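Local coordinates for 462aa long hypothetical selenium-binding protein (Sulfolobus tokodaii, PDB 2ECE) that is of unknown function but folds as a beta-propeller of the selenium-binding protein family and may bind selenium, at residues 73-78 and 140-145; 149-154 and 193-198; 166-171 and 178-183; 201-206 and 254-259. One frame throughout, in Å; residues are numbered along the deposited sequence.

All four contacts lie in neighbouring blades of the beta-propeller, and their distances from its centre order them. Contacts 1, 4 and 2 are buried, their centres about 8, 11 and 13 Å from that of the chain; contact 3, at about 20 Å, is only partly buried. Contact 3 alone pairs strands of one sheet, and three direct hydrogen bonds cross it. The others join different blades through side chains: a histidine cluster with a bridging water in contact 1, aromatic packing in contact 2, a leucine and one serine hydrogen bond in contact 4. Contacts 1, 2 and 3 share the sheet containing 140-145, 150-154 and 165-169; contacts 2 and 4 share the sheet containing 193-196 and 201-204.

Contact 1: 73-78 and 140-145; sequences LHHFGW and LHTVHC
A water bridges His75 and His141: it accepts from His75 N at 2.9 Å and can donate to His141 O at 2.8 Å or to Leu140 O. His75 CG stands anti to its carbonyl carbon (chi1 -84°), which brings the ring alongside that of His141, centroids 4.3 Å apart and planes at 45°. The His74 ring meets the His141 ring obliquely, centroids 4.6 Å apart, from the same side of its plane as His75. His75 NE2 is held by Glu255, which helps to fix the turn of that ring. An alanine in place of His141 would probably leave the His74 and His75 rings without the imidazole both pack against, and open a gap beside them. Val143 CB packs 3.7 Å from Gly77 N, where a side chain on the glycine would collide with Val143 O. Cys145 CB reaches Trp78 O at 3.4 Å, its sulfur committed to the disulfide with Cys81. Such packing of first strands from successive sheets, near the central axis, is characteristic of a beta-propeller.

Contact 2: 149-154 and 193-198; sequences AIYISA and FWWNLP
Tyr151 and Trp195 meet at nearly a right angle, a T-shaped contact between adjacent blades of the beta-propeller. The planes stand at 82° with centroids 4.8 Å apart, and the indole is the edge partner: Trp195 CZ3 sits over the centre of the phenol ring, 3.6 Å from Tyr151 CG. Trp195 CG lies between its backbone N and carbonyl carbon (chi1 47°), a rotation that carries the six-membered ring across to the neighbouring blade. The indole is also held from both faces, by Leu197 CD2 on one and Trp194 CD1 on the other, while NE1 bonds Ser458. Phe193 enters beside it at a slant, its CZ 3.3 Å from Tyr151 CB, so one tyrosine meets two aromatic residues with different parts of its side chain. The Tyr151 hydroxyl is tied to Asp148, which helps to hold the ring in place. With an alanine at Tyr151, the Trp195 edge would probably lose the face it abuts and Asp148 a hydrogen-bonding partner. The segments' strands cross at 139°, their axes 8.6 Å apart at closest, too far for backbone pairing. Nearer its root, Phe193 CD1 packs 3.7 Å from Ser153 CB.

Contact 3: 166-171 and 178-183; sequences ILMLDH and GKWEID
A beta hairpin formed by the last two strands of one sheet brings Ile166, Leu167 and Met168 against Gly178, Lys179 and Trp180. Met168 N donates to Gly178 O at 3.0 Å, and Trp180 N to Ile166 O at 2.8 Å, in the carbonyl plane. Between these bonds Leu167 and Lys179 form an antiparallel non-hydrogen-bonded pair, CA to CA 4.4 Å. In the beta-propeller this is the outer margin of a blade, and strand 176-179 ends here. Glu181 continues the pairing with its side chain: bent at chi2 (80°), it sets OE2 2.7 Å from Ile166 N and accepts that N-H on the syn lone pair of OE2, while OE1 is held by Tyr137. Met168 SD lies near the plane of the Trp180 indole, 3.6 Å from CD1, a Met-aromatic contact at the ring edge. The Ile166 side chain lies alongside that of Trp180, CG2 4.2 Å from CB. Gly178 adopts phi 149° and psi -165°, where a CB would jam against the preceding carbonyl oxygen.

Contact 4: 201-206 and 254-259; sequences VLVSSE and LELRPL
Leu256 directs its CB toward Val203 and Ser205, and from there CG, set anti to the carbonyl carbon (chi1 -79°), carries both methyls to the opposing strand. CD1 does most of the touching: it lies 3.4 Å from Val203 O, 3.5 Å from Ser204 C and 3.7 Å from Val203 CG2, and so rests on the backbone as much as on side chains. CD2, the other tip, meets only Val203 CG2 across the contact, at 4.0 Å. In beta-propeller terms, strand 250-258 opens one blade and strand 201-204 is the second strand of the blade before it, so this leucine fills the seam between two sheets. Polar chemistry marks one end of the seam. Ser205 OG donates to Leu254 O at 2.6 Å, in the carbonyl plane on a lone pair, and accepts from Asp192 N, so the hydroxyl is gripped twice. Asp192 also receives Leu256 N through its carboxylate. Along the strand Arg257 grips Glu255 end-on, NH1 and NH2 both 2.9 Å from Glu255 OE1 in a salt bridge; OE1 meets NH1 with its anti lone pair, while NH2 comes from above the carboxylate plane. Arg257 NH2 has a second anionic partner in Asp325.

Contact 1: 73-78 and 140-145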
loop_
_atom_site.group_PDB
_atom_site.type_symbol
_atom_site.label_atom_id
_atom_site.label_comp_id
_atom_site.label_asym_id
_atom_site.label_seq_id
_atom_site.Cartn_x
_atom_site.Cartn_y
_atom_site.Cartn_z
ATOM N N LEU A 73 -3.162 -2.528 -12.240
ATOM C CA LEU A 73 -2.127 -1.803 -11.509
ATOM C C LEU A 73 -2.636 -1.691 -10.092
ATOM O O LEU A 73 -3.859 -1.714 -9.860
ATOM C CB LEU A 73 -1.894 -0.405 -12.091
ATOM C CG LEU A 73 -1.193 -0.338 -13.454
ATOM C CD1 LEU A 73 -0.577 1.037 -13.649
ATOM C CD2 LEU A 73 -0.100 -1.395 -13.528
ATOM N N HIS A 74 -1.714 -1.709 -9.139
ATOM C CA HIS A 74 -2.125 -1.610 -7.742
ATOM C C HIS A 74 -1.070 -0.844 -6.912
ATOM O O HIS A 74 -1.111 0.376 -6.784
ATOM C CB HIS A 74 -2.226 -3.047 -7.300
ATOM C CG HIS A 74 -2.922 -3.281 -6.001
ATOM N ND1 HIS A 74 -4.284 -3.472 -5.918
ATOM C CD2 HIS A 74 -2.435 -3.500 -4.757
ATOM C CE1 HIS A 74 -4.606 -3.803 -4.679
ATOM N NE2 HIS A 74 -3.503 -3.825 -3.954
ATOM N N HIS A 75 0.007 -1.555 -6.620
ATOM C CA HIS A 75 1.098 -1.010 -5.810
ATOM C C HIS A 75 2.324 -0.933 -6.712
ATOM O O HIS A 75 2.444 -1.706 -7.663
ATOM C CB HIS A 75 1.425 -1.925 -4.601
ATOM C CG HIS A 75 0.556 -1.701 -3.395
ATOM N ND1 HIS A 75 -0.673 -1.078 -3.461
ATOM C CD2 HIS A 75 0.734 -2.041 -2.093
ATOM C CE1 HIS A 75 -1.213 -1.042 -2.255
ATOM N NE2 HIS A 75 -0.379 -1.619 -1.407
ATOM N N PHE A 76 3.208 0.020 -6.441
ATOM C CA PHE A 76 4.446 0.157 -7.207
ATOM C C PHE A 76 5.493 0.892 -6.375
ATOM O O PHE A 76 5.183 1.438 -5.318
ATOM C CB PHE A 76 4.226 0.870 -8.559
ATOM C CG PHE A 76 3.820 2.320 -8.452
ATOM C CD1 PHE A 76 2.531 2.672 -8.072
ATOM C CD2 PHE A 76 4.730 3.333 -8.758
ATOM C CE1 PHE A 76 2.144 4.015 -7.995
ATOM C CE2 PHE A 76 4.359 4.685 -8.685
ATOM C CZ PHE A 76 3.062 5.023 -8.302
ATOM N N GLY A 77 6.734 0.901 -6.837
ATOM C CA GLY A 77 7.773 1.570 -6.077
ATOM C C GLY A 77 8.966 1.973 -6.912
ATOM O O GLY A 77 8.968 1.797 -8.125
ATOM N N TRP A 78 9.980 2.526 -6.254
ATOM C CA TRP A 78 11.195 2.964 -6.935
ATOM C C TRP A 78 12.244 1.872 -7.022
ATOM O O TRP A 78 12.256 0.947 -6.212
ATOM C CB TRP A 78 11.813 4.154 -6.202
ATOM C CG TRP A 78 10.929 5.351 -6.132
ATOM C CD1 TRP A 78 10.123 5.718 -5.096
ATOM C CD2 TRP A 78 10.806 6.372 -7.123
ATOM N NE1 TRP A 78 9.512 6.915 -5.377
ATOM C CE2 TRP A 78 9.915 7.340 -6.615
ATOM C CE3 TRP A 78 11.369 6.565 -8.393
ATOM C CZ2 TRP A 78 9.569 8.491 -7.334
ATOM C CZ3 TRP A 78 11.024 7.714 -9.109
ATOM C CH2 TRP A 78 10.133 8.659 -8.573
ATOM N N LEU A 140 1.725 -10.018 -8.807
ATOM C CA LEU A 140 2.661 -9.176 -8.066
ATOM C C LEU A 140 2.006 -7.992 -7.374
ATOM O O LEU A 140 1.223 -7.245 -7.977
ATOM C CB LEU A 140 3.768 -8.707 -9.005
ATOM C CG LEU A 140 4.911 -9.710 -9.215
ATOM C CD1 LEU A 140 4.376 -11.106 -9.510
ATOM C CD2 LEU A 140 5.795 -9.205 -10.346
ATOM N N HIS A 141 2.354 -7.821 -6.101
ATOM C CA HIS A 141 1.769 -6.778 -5.270
ATOM C C HIS A 141 2.720 -5.651 -4.833
ATOM O O HIS A 141 2.888 -4.656 -5.536
ATOM C CB HIS A 141 1.145 -7.448 -4.037
ATOM C CG HIS A 141 0.322 -6.530 -3.189
ATOM N ND1 HIS A 141 -1.004 -6.252 -3.455
ATOM C CD2 HIS A 141 0.637 -5.824 -2.078
ATOM C CE1 HIS A 141 -1.469 -5.416 -2.545
ATOM N NE2 HIS A 141 -0.493 -5.139 -1.697
ATOM N N THR A 142 3.351 -5.828 -3.679
ATOM C CA THR A 142 4.243 -4.814 -3.112
ATOM C C THR A 142 5.653 -4.746 -3.702
ATOM O O THR A 142 6.275 -5.774 -3.960
ATOM C CB THR A 142 4.389 -5.015 -1.586
ATOM O OG1 THR A 142 3.088 -5.009 -0.977
ATOM C CG2 THR A 142 5.266 -3.891 -0.963
ATOM N N VAL A 143 6.146 -3.523 -3.903
ATOM C CA VAL A 143 7.501 -3.303 -4.403
ATOM C C VAL A 143 8.269 -2.464 -3.388
ATOM O O VAL A 143 7.784 -1.413 -2.961
ATOM C CB VAL A 143 7.524 -2.520 -5.730
ATOM C CG1 VAL A 143 8.975 -2.291 -6.164
ATOM C CG2 VAL A 143 6.761 -3.274 -6.794
ATOM N N HIS A 144 9.455 -2.927 -2.999
ATOM C CA HIS A 144 10.297 -2.192 -2.063
ATOM C C HIS A 144 11.733 -2.136 -2.577
ATOM O O HIS A 144 12.257 -3.134 -3.080
ATOM C CB HIS A 144 10.280 -2.847 -0.674
ATOM C CG HIS A 144 9.116 -2.432 0.171
ATOM N ND1 HIS A 144 8.816 -1.108 0.418
ATOM C CD2 HIS A 144 8.183 -3.158 0.834
ATOM C CE1 HIS A 144 7.748 -1.035 1.192
ATOM N NE2 HIS A 144 7.344 -2.266 1.462
ATOM N N CYS A 145 12.358 -0.968 -2.449
ATOM C CA CYS A 145 13.745 -0.765 -2.887
ATOM C C CYS A 145 14.682 -1.125 -1.730
ATOM O O CYS A 145 14.676 -0.471 -0.686
ATOM C CB CYS A 145 13.959 0.707 -3.326
ATOM S SG CYS A 145 12.923 1.881 -2.386
HETATM O O HOH W 1 0.735 -4.311 -7.216
#

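Contact 2: 149-154 and 193-198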
loop_
_atom_site.group_PDB
_atom_site.type_symbol
_atom_site.label_atom_id
_atom_site.label_comp_id
_atom_site.label_asym_id
_atom_site.label_seq_id
_atom_site.Cartn_x
_atom_site.Cartn_y
_atom_site.Cartn_z
ATOM N N ALA A 149 18.889 -5.230 -3.622
ATOM C CA ALA A 149 18.071 -5.550 -4.792
ATOM C C ALA A 149 16.674 -4.950 -4.674
ATOM O O ALA A 149 16.381 -4.233 -3.723
ATOM C CB ALA A 149 17.971 -7.072 -4.959
ATOM N N ILE A 150 15.825 -5.240 -5.654
ATOM C CA ILE A 150 14.453 -4.752 -5.647
ATOM C C ILE A 150 13.606 -5.958 -5.262
ATOM O O ILE A 150 13.731 -7.021 -5.866
ATOM C CB ILE A 150 14.036 -4.235 -7.041
ATOM C CG1 ILE A 150 14.919 -3.052 -7.444
ATOM C CG2 ILE A 150 12.574 -3.814 -7.023
ATOM C CD1 ILE A 150 14.794 -2.695 -8.910
ATOM N N TYR A 151 12.759 -5.797 -4.252
ATOM C CA TYR A 151 11.922 -6.887 -3.769
ATOM C C TYR A 151 10.457 -6.667 -4.118
ATOM O O TYR A 151 9.936 -5.562 -3.963
ATOM C CB TYR A 151 12.051 -7.017 -2.244
ATOM C CG TYR A 151 13.426 -7.394 -1.739
ATOM C CD1 TYR A 151 14.535 -6.573 -1.966
ATOM C CD2 TYR A 151 13.613 -8.563 -0.998
ATOM C CE1 TYR A 151 15.794 -6.909 -1.461
ATOM C CE2 TYR A 151 14.860 -8.909 -0.491
ATOM C CZ TYR A 151 15.947 -8.079 -0.723
ATOM O OH TYR A 151 17.181 -8.420 -0.212
ATOM N N ILE A 152 9.790 -7.730 -4.561
ATOM C CA ILE A 152 8.386 -7.650 -4.945
ATOM C C ILE A 152 7.624 -8.849 -4.411
ATOM O O ILE A 152 8.026 -9.985 -4.628
ATOM C CB ILE A 152 8.227 -7.628 -6.486
ATOM C CG1 ILE A 152 9.093 -6.509 -7.082
ATOM C CG2 ILE A 152 6.763 -7.427 -6.853
ATOM C CD1 ILE A 152 9.105 -6.477 -8.594
ATOM N N SER A 153 6.519 -8.602 -3.715
ATOM C CA SER A 153 5.730 -9.703 -3.182
ATOM C C SER A 153 4.753 -10.213 -4.241
ATOM O O SER A 153 4.401 -9.493 -5.176
ATOM C CB SER A 153 4.967 -9.256 -1.934
ATOM O OG SER A 153 4.008 -8.266 -2.253
ATOM N N ALA A 154 4.329 -11.465 -4.093
ATOM C CA ALA A 154 3.396 -12.080 -5.033
ATOM C C ALA A 154 2.375 -12.917 -4.264
ATOM O O ALA A 154 2.718 -13.602 -3.303
ATOM C CB ALA A 154 4.162 -12.951 -6.043
ATOM N N PHE A 193 4.929 -6.801 2.714
ATOM C CA PHE A 193 6.155 -7.088 3.438
ATOM C C PHE A 193 6.949 -5.811 3.577
ATOM O O PHE A 193 6.746 -4.861 2.831
ATOM C CB PHE A 193 7.031 -8.100 2.681
ATOM C CG PHE A 193 7.786 -7.503 1.502
ATOM C CD1 PHE A 193 7.157 -7.310 0.271
ATOM C CD2 PHE A 193 9.120 -7.117 1.635
ATOM C CE1 PHE A 193 7.848 -6.739 -0.812
ATOM C CE2 PHE A 193 9.819 -6.545 0.558
ATOM C CZ PHE A 193 9.180 -6.356 -0.667
ATOM N N TRP A 194 7.834 -5.790 4.560
ATOM C CA TRP A 194 8.746 -4.680 4.737
ATOM C C TRP A 194 9.860 -5.142 5.660
ATOM O O TRP A 194 10.005 -6.341 5.901
ATOM C CB TRP A 194 8.075 -3.397 5.256
ATOM C CG TRP A 194 8.792 -2.199 4.665
ATOM C CD1 TRP A 194 10.029 -2.215 4.077
ATOM C CD2 TRP A 194 8.330 -0.838 4.580
ATOM N NE1 TRP A 194 10.364 -0.960 3.631
ATOM C CE2 TRP A 194 9.345 -0.095 3.924
ATOM C CE3 TRP A 194 7.164 -0.174 4.988
ATOM C CZ2 TRP A 194 9.231 1.278 3.670
ATOM C CZ3 TRP A 194 7.051 1.203 4.734
ATOM C CH2 TRP A 194 8.081 1.908 4.081
ATOM N N TRP A 195 10.646 -4.219 6.190
ATOM C CA TRP A 195 11.766 -4.644 7.001
ATOM C C TRP A 195 12.328 -3.565 7.915
ATOM O O TRP A 195 11.911 -2.405 7.882
ATOM C CB TRP A 195 12.879 -5.122 6.049
ATOM C CG TRP A 195 13.143 -4.139 4.882
ATOM C CD1 TRP A 195 13.274 -2.783 4.972
ATOM C CD2 TRP A 195 13.303 -4.456 3.477
ATOM N NE1 TRP A 195 13.500 -2.233 3.730
ATOM C CE2 TRP A 195 13.523 -3.234 2.795
ATOM C CE3 TRP A 195 13.282 -5.647 2.735
ATOM C CZ2 TRP A 195 13.720 -3.168 1.404
ATOM C CZ3 TRP A 195 13.480 -5.580 1.340
ATOM C CH2 TRP A 195 13.695 -4.345 0.697
ATOM N N ASN A 196 13.272 -3.986 8.745
ATOM C CA ASN A 196 14.027 -3.106 9.616
ATOM C C ASN A 196 15.405 -3.562 9.155
ATOM O O ASN A 196 15.881 -4.628 9.551
ATOM C CB ASN A 196 13.841 -3.439 11.093
ATOM C CG ASN A 196 14.680 -2.540 11.986
ATOM O OD1 ASN A 196 15.895 -2.450 11.816
ATOM N ND2 ASN A 196 14.036 -1.865 12.934
ATOM N N LEU A 197 16.029 -2.769 8.296
ATOM C CA LEU A 197 17.315 -3.141 7.724
ATOM C C LEU A 197 18.493 -3.366 8.667
ATOM O O LEU A 197 19.154 -4.392 8.583
ATOM C CB LEU A 197 17.696 -2.139 6.622
ATOM C CG LEU A 197 16.733 -2.163 5.421
ATOM C CD1 LEU A 197 17.030 -1.004 4.480
ATOM C CD2 LEU A 197 16.860 -3.488 4.691
ATOM N N PRO A 198 18.762 -2.430 9.588
ATOM C CA PRO A 198 19.905 -2.658 10.482
ATOM C C PRO A 198 19.763 -3.884 11.382
ATOM O O PRO A 198 20.752 -4.533 11.728
ATOM C CB PRO A 198 19.989 -1.350 11.274
ATOM C CG PRO A 198 19.399 -0.335 10.312
ATOM C CD PRO A 198 18.197 -1.088 9.791
#

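Contact 3: 166-171 and 178-183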
loop_
_atom_site.group_PDB
_atom_site.type_symbol
_atom_site.label_atom_id
_atom_site.label_comp_id
_atom_site.label_asym_id
_atom_site.label_seq_id
_atom_site.Cartn_x
_atom_site.Cartn_y
_atom_site.Cartn_z
ATOM N N ILE A 166 8.005 -13.648 -1.972
ATOM C CA ILE A 166 8.751 -12.486 -2.425
ATOM C C ILE A 166 9.843 -12.854 -3.422
ATOM O O ILE A 166 10.625 -13.781 -3.191
ATOM C CB ILE A 166 9.407 -11.772 -1.218
ATOM C CG1 ILE A 166 8.323 -11.373 -0.211
ATOM C CG2 ILE A 166 10.212 -10.567 -1.687
ATOM C CD1 ILE A 166 8.859 -11.044 1.178
ATOM N N LEU A 167 9.889 -12.130 -4.534
ATOM C CA LEU A 167 10.918 -12.361 -5.540
ATOM C C LEU A 167 11.802 -11.127 -5.560
ATOM O O LEU A 167 11.439 -10.083 -5.012
ATOM C CB LEU A 167 10.310 -12.576 -6.929
ATOM C CG LEU A 167 9.560 -11.401 -7.556
ATOM C CD1 LEU A 167 10.128 -11.107 -8.936
ATOM C CD2 LEU A 167 8.084 -11.739 -7.646
ATOM N N MET A 168 12.959 -11.247 -6.200
ATOM C CA MET A 168 13.900 -10.144 -6.280
ATOM C C MET A 168 14.244 -9.826 -7.726
ATOM O O MET A 168 14.197 -10.703 -8.596
ATOM C CB MET A 168 15.173 -10.501 -5.517
ATOM C CG MET A 168 14.975 -10.645 -4.014
ATOM S SD MET A 168 16.270 -11.637 -3.271
ATOM C CE MET A 168 17.632 -10.469 -3.197
ATOM N N LEU A 169 14.564 -8.559 -7.974
ATOM C CA LEU A 169 14.954 -8.098 -9.303
ATOM C C LEU A 169 16.332 -7.483 -9.142
ATOM O O LEU A 169 16.610 -6.815 -8.139
ATOM C CB LEU A 169 14.030 -7.002 -9.833
ATOM C CG LEU A 169 12.565 -7.187 -10.201
ATOM C CD1 LEU A 169 12.129 -5.909 -10.931
ATOM C CD2 LEU A 169 12.362 -8.403 -11.091
ATOM N N ASP A 170 17.182 -7.694 -10.139
ATOM C CA ASP A 170 18.531 -7.161 -10.119
ATOM C C ASP A 170 18.505 -5.631 -10.214
ATOM O O ASP A 170 17.780 -5.074 -11.038
ATOM C CB ASP A 170 19.307 -7.734 -11.296
ATOM C CG ASP A 170 20.760 -7.381 -11.244
ATOM O OD1 ASP A 170 21.535 -8.155 -10.639
ATOM O OD2 ASP A 170 21.123 -6.320 -11.793
ATOM N N HIS A 171 19.303 -4.964 -9.380
ATOM C CA HIS A 171 19.368 -3.497 -9.361
ATOM C C HIS A 171 19.832 -2.860 -10.667
ATOM O O HIS A 171 19.523 -1.695 -10.936
ATOM C CB HIS A 171 20.322 -3.010 -8.267
ATOM C CG HIS A 171 19.644 -2.594 -7.000
ATOM N ND1 HIS A 171 18.543 -1.766 -6.982
ATOM C CD2 HIS A 171 19.948 -2.846 -5.706
ATOM C CE1 HIS A 171 18.195 -1.527 -5.728
ATOM N NE2 HIS A 171 19.033 -2.171 -4.934
ATOM N N GLY A 178 14.883 -14.382 -8.808
ATOM C CA GLY A 178 14.182 -15.573 -8.360
ATOM C C GLY A 178 13.554 -15.370 -6.996
ATOM O O GLY A 178 13.434 -14.235 -6.531
ATOM N N LYS A 179 13.155 -16.469 -6.362
ATOM C CA LYS A 179 12.544 -16.428 -5.038
ATOM C C LYS A 179 13.521 -15.930 -3.989
ATOM O O LYS A 179 14.709 -16.247 -4.030
ATOM C CB LYS A 179 12.067 -17.822 -4.609
ATOM C CG LYS A 179 10.790 -18.319 -5.249
ATOM C CD LYS A 179 10.272 -19.538 -4.483
ATOM C CE LYS A 179 9.041 -20.131 -5.139
ATOM N NZ LYS A 179 9.361 -20.552 -6.530
ATOM N N TRP A 180 13.017 -15.153 -3.041
ATOM C CA TRP A 180 13.859 -14.649 -1.965
ATOM C C TRP A 180 13.986 -15.689 -0.852
ATOM O O TRP A 180 15.034 -15.803 -0.216
ATOM C CB TRP A 180 13.262 -13.375 -1.376
ATOM C CG TRP A 180 13.921 -12.943 -0.108
ATOM C CD1 TRP A 180 15.151 -12.364 0.027
ATOM C CD2 TRP A 180 13.395 -13.085 1.216
ATOM N NE1 TRP A 180 15.421 -12.131 1.356
ATOM C CE2 TRP A 180 14.359 -12.562 2.107
ATOM C CE3 TRP A 180 12.197 -13.599 1.737
ATOM C CZ2 TRP A 180 14.167 -12.543 3.496
ATOM C CZ3 TRP A 180 12.007 -13.580 3.119
ATOM C CH2 TRP A 180 12.987 -13.052 3.980
ATOM N N GLU A 181 12.915 -16.445 -0.630
ATOM C CA GLU A 181 12.880 -17.450 0.431
ATOM C C GLU A 181 13.811 -18.639 0.242
ATOM O O GLU A 181 13.841 -19.256 -0.824
ATOM C CB GLU A 181 11.459 -18.000 0.617
ATOM C CG GLU A 181 10.372 -16.972 0.916
ATOM C CD GLU A 181 9.883 -16.266 -0.335
ATOM O OE1 GLU A 181 10.290 -16.674 -1.447
ATOM O OE2 GLU A 181 9.090 -15.312 -0.210
ATOM N N ILE A 182 14.555 -18.959 1.296
ATOM C CA ILE A 182 15.445 -20.115 1.289
ATOM C C ILE A 182 14.764 -21.175 2.163
ATOM O O ILE A 182 14.760 -22.360 1.831
ATOM C CB ILE A 182 16.847 -19.766 1.860
ATOM C CG1 ILE A 182 17.654 -18.981 0.818
ATOM C CG2 ILE A 182 17.609 -21.045 2.220
ATOM C CD1 ILE A 182 17.946 -19.780 -0.451
ATOM N N ASP A 183 14.165 -20.725 3.265
ATOM C CA ASP A 183 13.461 -21.607 4.201
ATOM C C ASP A 183 12.218 -20.871 4.700
ATOM O O ASP A 183 12.305 -20.063 5.621
ATOM C CB ASP A 183 14.363 -21.950 5.393
ATOM C CG ASP A 183 13.686 -22.882 6.389
ATOM O OD1 ASP A 183 12.453 -23.068 6.305
ATOM O OD2 ASP A 183 14.390 -23.423 7.267
#

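Contact 4: 201-206 and 254-259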
loop_
_atom_site.group_PDB
_atom_site.type_symbol
_atom_site.label_atom_id
_atom_site.label_comp_id
_atom_site.label_asym_id
_atom_site.label_seq_id
_atom_site.Cartn_x
_atom_site.Cartn_y
_atom_site.Cartn_z
ATOM N N VAL A 201 15.654 -7.906 9.851
ATOM C CA VAL A 201 14.476 -8.747 9.923
ATOM C C VAL A 201 13.466 -8.235 8.921
ATOM O O VAL A 201 13.309 -7.026 8.729
ATOM C CB VAL A 201 13.856 -8.788 11.346
ATOM C CG1 VAL A 201 14.675 -7.959 12.294
ATOM C CG2 VAL A 201 12.411 -8.327 11.312
ATOM N N LEU A 202 12.799 -9.178 8.272
ATOM C CA LEU A 202 11.788 -8.873 7.282
ATOM C C LEU A 202 10.489 -9.430 7.836
ATOM O O LEU A 202 10.483 -10.479 8.481
ATOM C CB LEU A 202 12.140 -9.545 5.950
ATOM C CG LEU A 202 11.172 -9.391 4.770
ATOM C CD1 LEU A 202 11.961 -9.433 3.462
ATOM C CD2 LEU A 202 10.118 -10.489 4.799
ATOM N N VAL A 203 9.399 -8.711 7.612
ATOM C CA VAL A 203 8.089 -9.144 8.075
ATOM C C VAL A 203 7.214 -9.260 6.839
ATOM O O VAL A 203 7.342 -8.457 5.913
ATOM C CB VAL A 203 7.481 -8.109 9.059
ATOM C CG1 VAL A 203 8.284 -8.088 10.345
ATOM C CG2 VAL A 203 7.494 -6.719 8.428
ATOM N N SER A 204 6.344 -10.264 6.813
ATOM C CA SER A 204 5.446 -10.477 5.685
ATOM C C SER A 204 4.052 -10.791 6.225
ATOM O O SER A 204 3.917 -11.328 7.333
ATOM C CB SER A 204 5.952 -11.636 4.811
ATOM O OG SER A 204 5.982 -12.863 5.531
ATOM N N SER A 205 3.026 -10.468 5.440
ATOM C CA SER A 205 1.637 -10.681 5.864
ATOM C C SER A 205 0.863 -11.728 5.057
ATOM O O SER A 205 1.456 -12.523 4.328
ATOM C CB SER A 205 0.888 -9.343 5.844
ATOM O OG SER A 205 0.948 -8.745 4.563
ATOM N N GLU A 206 -0.463 -11.728 5.188
ATOM C CA GLU A 206 -1.280 -12.724 4.489
ATOM C C GLU A 206 -2.679 -12.249 4.091
ATOM O O GLU A 206 -3.445 -11.758 4.924
ATOM C CB GLU A 206 -1.475 -13.975 5.356
ATOM C CG GLU A 206 -0.235 -14.605 5.985
ATOM C CD GLU A 206 -0.605 -15.820 6.840
ATOM O OE1 GLU A 206 -1.738 -15.839 7.362
ATOM O OE2 GLU A 206 0.224 -16.743 7.001
ATOM N N LEU A 254 -3.147 -7.351 6.169
ATOM C CA LEU A 254 -2.628 -6.643 5.031
ATOM C C LEU A 254 -1.288 -5.884 5.267
ATOM O O LEU A 254 -0.202 -6.468 5.140
ATOM C CB LEU A 254 -3.785 -5.686 4.470
ATOM C CG LEU A 254 -5.003 -6.551 4.038
ATOM C CD1 LEU A 254 -5.860 -5.669 3.173
ATOM C CD2 LEU A 254 -4.625 -7.824 3.250
ATOM N N GLU A 255 -1.428 -4.539 5.208
ATOM C CA GLU A 255 -0.327 -3.582 5.245
ATOM C C GLU A 255 0.576 -3.521 6.436
ATOM O O GLU A 255 0.128 -3.290 7.577
ATOM C CB GLU A 255 -0.859 -2.153 4.944
ATOM C CG GLU A 255 -1.631 -1.967 3.632
ATOM C CD GLU A 255 -0.789 -2.168 2.377
ATOM O OE1 GLU A 255 0.416 -1.857 2.406
ATOM O OE2 GLU A 255 -1.339 -2.620 1.348
ATOM N N LEU A 256 1.869 -3.680 6.162
ATOM C CA LEU A 256 2.892 -3.725 7.217
ATOM C C LEU A 256 3.652 -2.429 7.297
ATOM O O LEU A 256 4.232 -1.996 6.300
ATOM C CB LEU A 256 3.887 -4.877 6.966
ATOM C CG LEU A 256 3.413 -6.274 7.361
ATOM C CD1 LEU A 256 4.243 -7.336 6.665
ATOM C CD2 LEU A 256 3.499 -6.410 8.873
ATOM N N ARG A 257 3.669 -1.803 8.469
ATOM C CA ARG A 257 4.356 -0.528 8.591
ATOM C C ARG A 257 5.288 -0.426 9.792
ATOM O O ARG A 257 4.862 -0.106 10.900
ATOM C CB ARG A 257 3.335 0.615 8.651
ATOM C CG ARG A 257 2.439 0.743 7.416
ATOM C CD ARG A 257 3.202 1.244 6.177
ATOM N NE ARG A 257 2.291 1.488 5.053
ATOM C CZ ARG A 257 1.836 0.550 4.227
ATOM N NH1 ARG A 257 2.211 -0.713 4.372
ATOM N NH2 ARG A 257 0.977 0.873 3.271
ATOM N N PRO A 258 6.576 -0.735 9.588
ATOM C CA PRO A 258 7.563 -0.656 10.672
ATOM C C PRO A 258 7.688 0.836 11.014
ATOM O O PRO A 258 7.405 1.682 10.160
ATOM C CB PRO A 258 8.851 -1.155 10.007
ATOM C CG PRO A 258 8.359 -2.045 8.888
ATOM C CD PRO A 258 7.175 -1.280 8.355
ATOM N N LEU A 259 8.085 1.177 12.239
ATOM C CA LEU A 259 8.274 2.594 12.530
ATOM C C LEU A 259 9.478 2.979 11.664
ATOM O O LEU A 259 10.312 2.127 11.332
ATOM C CB LEU A 259 8.577 2.841 14.012
ATOM C CG LEU A 259 7.404 2.698 14.990
ATOM C CD1 LEU A 259 7.769 3.372 16.315
ATOM C CD2 LEU A 259 6.157 3.339 14.420
#